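Local coordinates for 6-phospho-beta-d glycosidase (Streptococcus pyogenes, PDB 5FOO), which probably hydrolyses 6-phospho-beta-glucosides as a glycoside hydrolase of family 1, and binds 6-phosphocyclophellitol in its pocket, at residues I77-I91 with L141-F153. The protein carries 1 engineered substitution. Sequence-based numbering, arbitrary orientation.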
loop_
_atom_site.group_PDB
_atom_site.type_symbol
_atom_site.label_atom_id
_atom_site.label_comp_id
_atom_site.label_asym_id
_atom_site.label_seq_id
_atom_site.Cartn_x
_atom_site.Cartn_y
_atom_site.Cartn_z
ATOM N N ILE A 77 -9.889 6.406 0.126
ATOM C CA ILE A 77 -11.361 6.518 0.161
ATOM C C ILE A 77 -11.886 5.079 0.183
ATOM O O ILE A 77 -11.477 4.235 -0.659
ATOM C CB ILE A 77 -11.910 7.285 -1.078
ATOM C CG1 ILE A 77 -11.464 8.758 -1.085
ATOM C CG2 ILE A 77 -13.424 7.201 -1.184
ATOM C CD1 ILE A 77 -11.808 9.528 -2.370
ATOM N N GLN A 78 -12.777 4.826 1.136
ATOM C CA GLN A 78 -13.484 3.526 1.290
ATOM C C GLN A 78 -14.698 3.470 0.439
ATOM O O GLN A 78 -15.601 4.231 0.652
ATOM C CB GLN A 78 -13.887 3.266 2.724
ATOM C CG GLN A 78 -12.670 3.100 3.650
ATOM C CD GLN A 78 -13.035 2.474 4.999
ATOM O OE1 GLN A 78 -13.297 1.291 5.088
ATOM N NE2 GLN A 78 -13.028 3.283 6.045
ATOM N N TRP A 79 -14.698 2.539 -0.516
ATOM C CA TRP A 79 -15.851 2.131 -1.265
ATOM C C TRP A 79 -17.072 1.910 -0.341
ATOM O O TRP A 79 -18.212 2.315 -0.665
ATOM C CB TRP A 79 -15.449 0.829 -1.972
ATOM C CG TRP A 79 -16.274 0.384 -3.096
ATOM C CD1 TRP A 79 -17.475 0.889 -3.497
ATOM C CD2 TRP A 79 -15.961 -0.710 -3.996
ATOM N NE1 TRP A 79 -17.949 0.177 -4.581
ATOM C CE2 TRP A 79 -17.034 -0.803 -4.914
ATOM C CE3 TRP A 79 -14.870 -1.625 -4.105
ATOM C CZ2 TRP A 79 -17.067 -1.767 -5.912
ATOM C CZ3 TRP A 79 -14.904 -2.561 -5.093
ATOM C CH2 TRP A 79 -16.009 -2.647 -5.984
ATOM N N THR A 80 -16.822 1.288 0.812
ATOM C CA THR A 80 -17.857 0.981 1.772
ATOM C C THR A 80 -18.420 2.205 2.496
ATOM O O THR A 80 -19.479 2.092 3.067
ATOM C CB THR A 80 -17.349 -0.009 2.852
ATOM O OG1 THR A 80 -16.164 0.506 3.509
ATOM C CG2 THR A 80 -17.102 -1.357 2.237
ATOM N N ARG A 81 -17.739 3.362 2.449
ATOM C CA ARG A 81 -18.276 4.645 3.001
ATOM C C ARG A 81 -18.914 5.509 1.926
ATOM O O ARG A 81 -19.938 6.095 2.164
ATOM C CB ARG A 81 -17.151 5.460 3.681
ATOM C CG ARG A 81 -17.628 6.752 4.290
ATOM C CD ARG A 81 -16.541 7.472 5.014
ATOM N NE ARG A 81 -16.024 6.770 6.168
ATOM C CZ ARG A 81 -16.638 6.598 7.326
ATOM N NH1 ARG A 81 -17.825 7.056 7.528
ATOM N NH2 ARG A 81 -16.008 5.930 8.331
ATOM N N LEU A 82 -18.282 5.624 0.767
ATOM C CA LEU A 82 -18.757 6.578 -0.270
ATOM C C LEU A 82 -20.019 6.117 -1.006
ATOM O O LEU A 82 -20.838 6.942 -1.404
ATOM C CB LEU A 82 -17.686 6.859 -1.300
ATOM C CG LEU A 82 -18.009 7.970 -2.327
ATOM C CD1 LEU A 82 -18.442 9.289 -1.627
ATOM C CD2 LEU A 82 -16.774 8.195 -3.187
ATOM N N ILE A 83 -20.167 4.808 -1.203
ATOM C CA ILE A 83 -21.212 4.291 -2.041
ATOM C C ILE A 83 -22.383 3.712 -1.271
ATOM O O ILE A 83 -22.220 3.023 -0.277
ATOM C CB ILE A 83 -20.637 3.271 -3.045
ATOM C CG1 ILE A 83 -19.606 3.920 -3.966
ATOM C CG2 ILE A 83 -21.768 2.627 -3.865
ATOM C CD1 ILE A 83 -20.096 5.140 -4.772
ATOM N N ASP A 84 -23.584 4.027 -1.735
ATOM C CA ASP A 84 -24.797 3.568 -1.124
ATOM C C ASP A 84 -25.167 2.238 -1.819
ATOM O O ASP A 84 -25.006 1.177 -1.240
ATOM C CB ASP A 84 -25.878 4.654 -1.252
ATOM C CG ASP A 84 -27.281 4.175 -0.814
ATOM O OD1 ASP A 84 -27.482 3.058 -0.307
ATOM O OD2 ASP A 84 -28.218 4.925 -1.024
ATOM N N ASP A 85 -25.563 2.294 -3.090
ATOM C CA ASP A 85 -25.992 1.106 -3.813
ATOM C C ASP A 85 -24.789 0.801 -4.712
ATOM O O ASP A 85 -24.436 1.594 -5.572
ATOM C CB ASP A 85 -27.301 1.438 -4.576
ATOM C CG ASP A 85 -27.713 0.366 -5.614
ATOM O OD1 ASP A 85 -26.963 -0.580 -5.919
ATOM O OD2 ASP A 85 -28.823 0.537 -6.179
ATOM N N PHE A 86 -24.139 -0.325 -4.472
ATOM C CA PHE A 86 -22.963 -0.728 -5.220
ATOM C C PHE A 86 -23.207 -0.966 -6.700
ATOM O O PHE A 86 -22.319 -0.718 -7.497
ATOM C CB PHE A 86 -22.337 -1.993 -4.648
ATOM C CG PHE A 86 -21.801 -1.846 -3.269
ATOM C CD1 PHE A 86 -20.842 -0.907 -2.977
ATOM C CD2 PHE A 86 -22.206 -2.694 -2.271
ATOM C CE1 PHE A 86 -20.340 -0.781 -1.701
ATOM C CE2 PHE A 86 -21.690 -2.584 -0.985
ATOM C CZ PHE A 86 -20.746 -1.627 -0.701
ATOM N N GLU A 87 -24.386 -1.470 -7.052
ATOM C CA GLU A 87 -24.690 -1.857 -8.430
ATOM C C GLU A 87 -24.860 -0.599 -9.269
ATOM O O GLU A 87 -24.573 -0.604 -10.405
ATOM C CB GLU A 87 -26.017 -2.652 -8.497
ATOM C CG GLU A 87 -26.016 -3.983 -7.778
ATOM C CD GLU A 87 -25.058 -5.006 -8.408
ATOM O OE1 GLU A 87 -24.679 -4.951 -9.608
ATOM O OE2 GLU A 87 -24.695 -5.913 -7.707
ATOM N N GLN A 88 -25.299 0.500 -8.687
ATOM C CA GLN A 88 -25.563 1.742 -9.444
ATOM C C GLN A 88 -24.546 2.808 -9.101
ATOM O O GLN A 88 -24.622 3.896 -9.619
ATOM C CB GLN A 88 -26.992 2.248 -9.103
ATOM C CG GLN A 88 -28.098 1.498 -9.814
ATOM C CD GLN A 88 -28.205 1.956 -11.264
ATOM O OE1 GLN A 88 -28.753 3.023 -11.560
ATOM N NE2 GLN A 88 -27.657 1.168 -12.170
ATOM N N ALA A 89 -23.599 2.505 -8.218
ATOM C CA ALA A 89 -22.728 3.499 -7.617
ATOM C C ALA A 89 -23.441 4.824 -7.242
ATOM O O ALA A 89 -22.959 5.925 -7.582
ATOM C CB ALA A 89 -21.548 3.750 -8.527
ATOM N N THR A 90 -24.581 4.737 -6.556
ATOM C CA THR A 90 -25.159 5.918 -5.959
ATOM C C THR A 90 -24.354 6.310 -4.721
ATOM O O THR A 90 -23.590 5.517 -4.170
ATOM C CB THR A 90 -26.609 5.723 -5.646
ATOM O OG1 THR A 90 -26.782 4.566 -4.840
ATOM C CG2 THR A 90 -27.374 5.515 -6.968
ATOM N N ILE A 91 -24.500 7.557 -4.327
ATOM C CA ILE A 91 -23.624 8.217 -3.316
ATOM C C ILE A 91 -24.218 8.251 -1.923
ATOM O O ILE A 91 -25.369 8.550 -1.754
ATOM C CB ILE A 91 -23.307 9.646 -3.753
ATOM C CG1 ILE A 91 -22.507 9.609 -5.080
ATOM C CG2 ILE A 91 -22.521 10.381 -2.693
ATOM C CD1 ILE A 91 -22.321 10.970 -5.735
ATOM N N LEU A 141 -18.001 -2.573 -11.087
ATOM C CA LEU A 141 -18.571 -1.772 -10.022
ATOM C C LEU A 141 -17.461 -0.885 -9.317
ATOM O O LEU A 141 -17.715 0.258 -8.900
ATOM C CB LEU A 141 -19.282 -2.664 -9.017
ATOM C CG LEU A 141 -20.415 -3.545 -9.524
ATOM C CD1 LEU A 141 -21.062 -4.313 -8.396
ATOM C CD2 LEU A 141 -21.462 -2.723 -10.268
ATOM N N PHE A 142 -16.247 -1.420 -9.221
ATOM C CA PHE A 142 -15.107 -0.648 -8.717
ATOM C C PHE A 142 -14.842 0.584 -9.612
ATOM O O PHE A 142 -14.613 1.693 -9.128
ATOM C CB PHE A 142 -13.879 -1.566 -8.577
ATOM C CG PHE A 142 -12.621 -0.892 -8.137
ATOM C CD1 PHE A 142 -12.531 -0.310 -6.904
ATOM C CD2 PHE A 142 -11.499 -0.944 -8.934
ATOM C CE1 PHE A 142 -11.381 0.261 -6.491
ATOM C CE2 PHE A 142 -10.344 -0.341 -8.524
ATOM C CZ PHE A 142 -10.292 0.266 -7.314
ATOM N N VAL A 143 -14.930 0.382 -10.905
ATOM C CA VAL A 143 -14.785 1.483 -11.874
ATOM C C VAL A 143 -15.837 2.532 -11.688
ATOM O O VAL A 143 -15.545 3.707 -11.726
ATOM C CB VAL A 143 -14.837 0.974 -13.348
ATOM C CG1 VAL A 143 -14.881 2.121 -14.364
ATOM C CG2 VAL A 143 -13.649 0.050 -13.613
ATOM N N ALA A 144 -17.070 2.125 -11.491
ATOM C CA ALA A 144 -18.114 3.084 -11.259
ATOM C C ALA A 144 -17.887 3.877 -9.978
ATOM O O ALA A 144 -18.111 5.116 -9.938
ATOM C CB ALA A 144 -19.447 2.398 -11.287
ATOM N N PHE A 145 -17.414 3.185 -8.916
ATOM C CA PHE A 145 -16.973 3.872 -7.699
ATOM C C PHE A 145 -15.864 4.910 -7.984
ATOM O O PHE A 145 -15.916 6.021 -7.472
ATOM C CB PHE A 145 -16.510 2.823 -6.652
ATOM C CG PHE A 145 -15.569 3.317 -5.629
ATOM C CD1 PHE A 145 -15.955 4.287 -4.723
ATOM C CD2 PHE A 145 -14.312 2.710 -5.469
ATOM C CE1 PHE A 145 -15.092 4.701 -3.736
ATOM C CE2 PHE A 145 -13.452 3.151 -4.514
ATOM C CZ PHE A 145 -13.840 4.135 -3.641
ATOM N N SER A 146 -14.869 4.521 -8.760
ATOM C CA SER A 146 -13.729 5.408 -9.076
ATOM C C SER A 146 -14.223 6.667 -9.804
ATOM O O SER A 146 -13.752 7.782 -9.488
ATOM C CB SER A 146 -12.604 4.693 -9.853
ATOM O OG SER A 146 -12.952 4.519 -11.241
ATOM N N LYS A 147 -15.175 6.492 -10.733
ATOM C CA LYS A 147 -15.783 7.628 -11.434
ATOM C C LYS A 147 -16.488 8.604 -10.478
ATOM O O LYS A 147 -16.341 9.825 -10.617
ATOM C CB LYS A 147 -16.830 7.189 -12.439
ATOM C CG LYS A 147 -16.385 6.746 -13.790
ATOM C CD LYS A 147 -17.645 6.767 -14.692
ATOM C CE LYS A 147 -17.345 6.455 -16.129
ATOM N NZ LYS A 147 -17.317 4.983 -16.373
ATOM N N VAL A 148 -17.248 8.091 -9.503
ATOM C CA VAL A 148 -17.800 8.996 -8.474
ATOM C C VAL A 148 -16.667 9.811 -7.861
ATOM O O VAL A 148 -16.769 11.032 -7.815
ATOM C CB VAL A 148 -18.632 8.258 -7.375
ATOM C CG1 VAL A 148 -19.070 9.180 -6.294
ATOM C CG2 VAL A 148 -19.865 7.569 -7.981
ATOM N N CYS A 149 -15.585 9.139 -7.406
ATOM C CA CYS A 149 -14.456 9.822 -6.762
ATOM C C CYS A 149 -13.863 10.937 -7.665
ATOM O O CYS A 149 -13.706 12.070 -7.262
ATOM C CB CYS A 149 -13.376 8.839 -6.407
ATOM S SG CYS A 149 -13.870 7.685 -5.077
ATOM N N PHE A 150 -13.545 10.590 -8.892
ATOM C CA PHE A 150 -12.995 11.578 -9.832
ATOM C C PHE A 150 -13.978 12.793 -10.094
ATOM O O PHE A 150 -13.538 13.943 -10.056
ATOM C CB PHE A 150 -12.629 10.921 -11.124
ATOM C CG PHE A 150 -11.740 9.713 -10.972
ATOM C CD1 PHE A 150 -10.741 9.664 -10.004
ATOM C CD2 PHE A 150 -11.862 8.656 -11.868
ATOM C CE1 PHE A 150 -9.902 8.552 -9.908
ATOM C CE2 PHE A 150 -11.011 7.592 -11.815
ATOM C CZ PHE A 150 -10.022 7.528 -10.823
ATOM N N GLU A 151 -15.262 12.520 -10.291
ATOM C CA GLU A 151 -16.259 13.565 -10.490
ATOM C C GLU A 151 -16.423 14.451 -9.274
ATOM O O GLU A 151 -16.531 15.655 -9.403
ATOM C CB GLU A 151 -17.598 12.941 -10.873
ATOM C CG GLU A 151 -17.498 12.333 -12.260
ATOM C CD GLU A 151 -18.623 11.409 -12.632
ATOM O OE1 GLU A 151 -19.571 11.253 -11.848
ATOM O OE2 GLU A 151 -18.559 10.851 -13.756
ATOM N N GLN A 152 -16.391 13.868 -8.078
ATOM C CA GLN A 152 -16.715 14.614 -6.888
ATOM C C GLN A 152 -15.528 15.331 -6.317
ATOM O O GLN A 152 -15.699 16.393 -5.736
ATOM C CB GLN A 152 -17.332 13.724 -5.834
ATOM C CG GLN A 152 -18.695 13.126 -6.195
ATOM C CD GLN A 152 -19.734 14.193 -6.448
ATOM O OE1 GLN A 152 -19.763 15.215 -5.765
ATOM N NE2 GLN A 152 -20.543 13.989 -7.474
ATOM N N PHE A 153 -14.335 14.746 -6.454
ATOM C CA PHE A 153 -13.161 15.236 -5.791
ATOM C C PHE A 153 -12.064 15.685 -6.696
ATOM O O PHE A 153 -11.096 16.301 -6.222
ATOM C CB PHE A 153 -12.585 14.128 -4.853
ATOM C CG PHE A 153 -13.641 13.529 -3.923
ATOM C CD1 PHE A 153 -14.406 14.365 -3.106
ATOM C CD2 PHE A 153 -13.891 12.160 -3.884
ATOM C CE1 PHE A 153 -15.366 13.849 -2.247
ATOM C CE2 PHE A 153 -14.908 11.629 -3.075
ATOM C CZ PHE A 153 -15.643 12.488 -2.256
HETATM O O HOH W 1 -19.913 0.565 -6.863
#
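W79 lies against F145 in an offset stack, its five-membered ring 6° from parallel to the phenyl ring, whose flatness matches the indole face. Followed outward, its CB rests near CE2 and CZ of F145, CG and CD1 pass over that ring's rim, and NE1 is the ring atom nearest CB of F145, which sits over the face of the five-membered ring. The six-membered end then runs on to the helix backbone, CZ2 lying 3.4 Å from N of F142, while CH2 touches CB of F142 at 3.5 Å. With CG anti to the backbone N (chi1 -163°), the indole slants back from F145 toward L141 and F142. Tryptophan suits the place because it is broad enough to span a helical turn, yet its buried N-H can be satisfied: NE1 donates to a water at 3.0 Å, which in turn donates to O of F86 and O of L141. In this (beta/alpha)8 barrel the contact joins the loop after strand 72-76, with its short helix, to the outer helix that precedes strand 159-161. Farther along, L82 is a knob whose forked end fills a hole formed by F145, V148, C149 and F153, its CD2 methyl reaching SG of C149 at 3.5 Å. Small A89 lets the chain come close, its CB 3.7 Å from CB of A144.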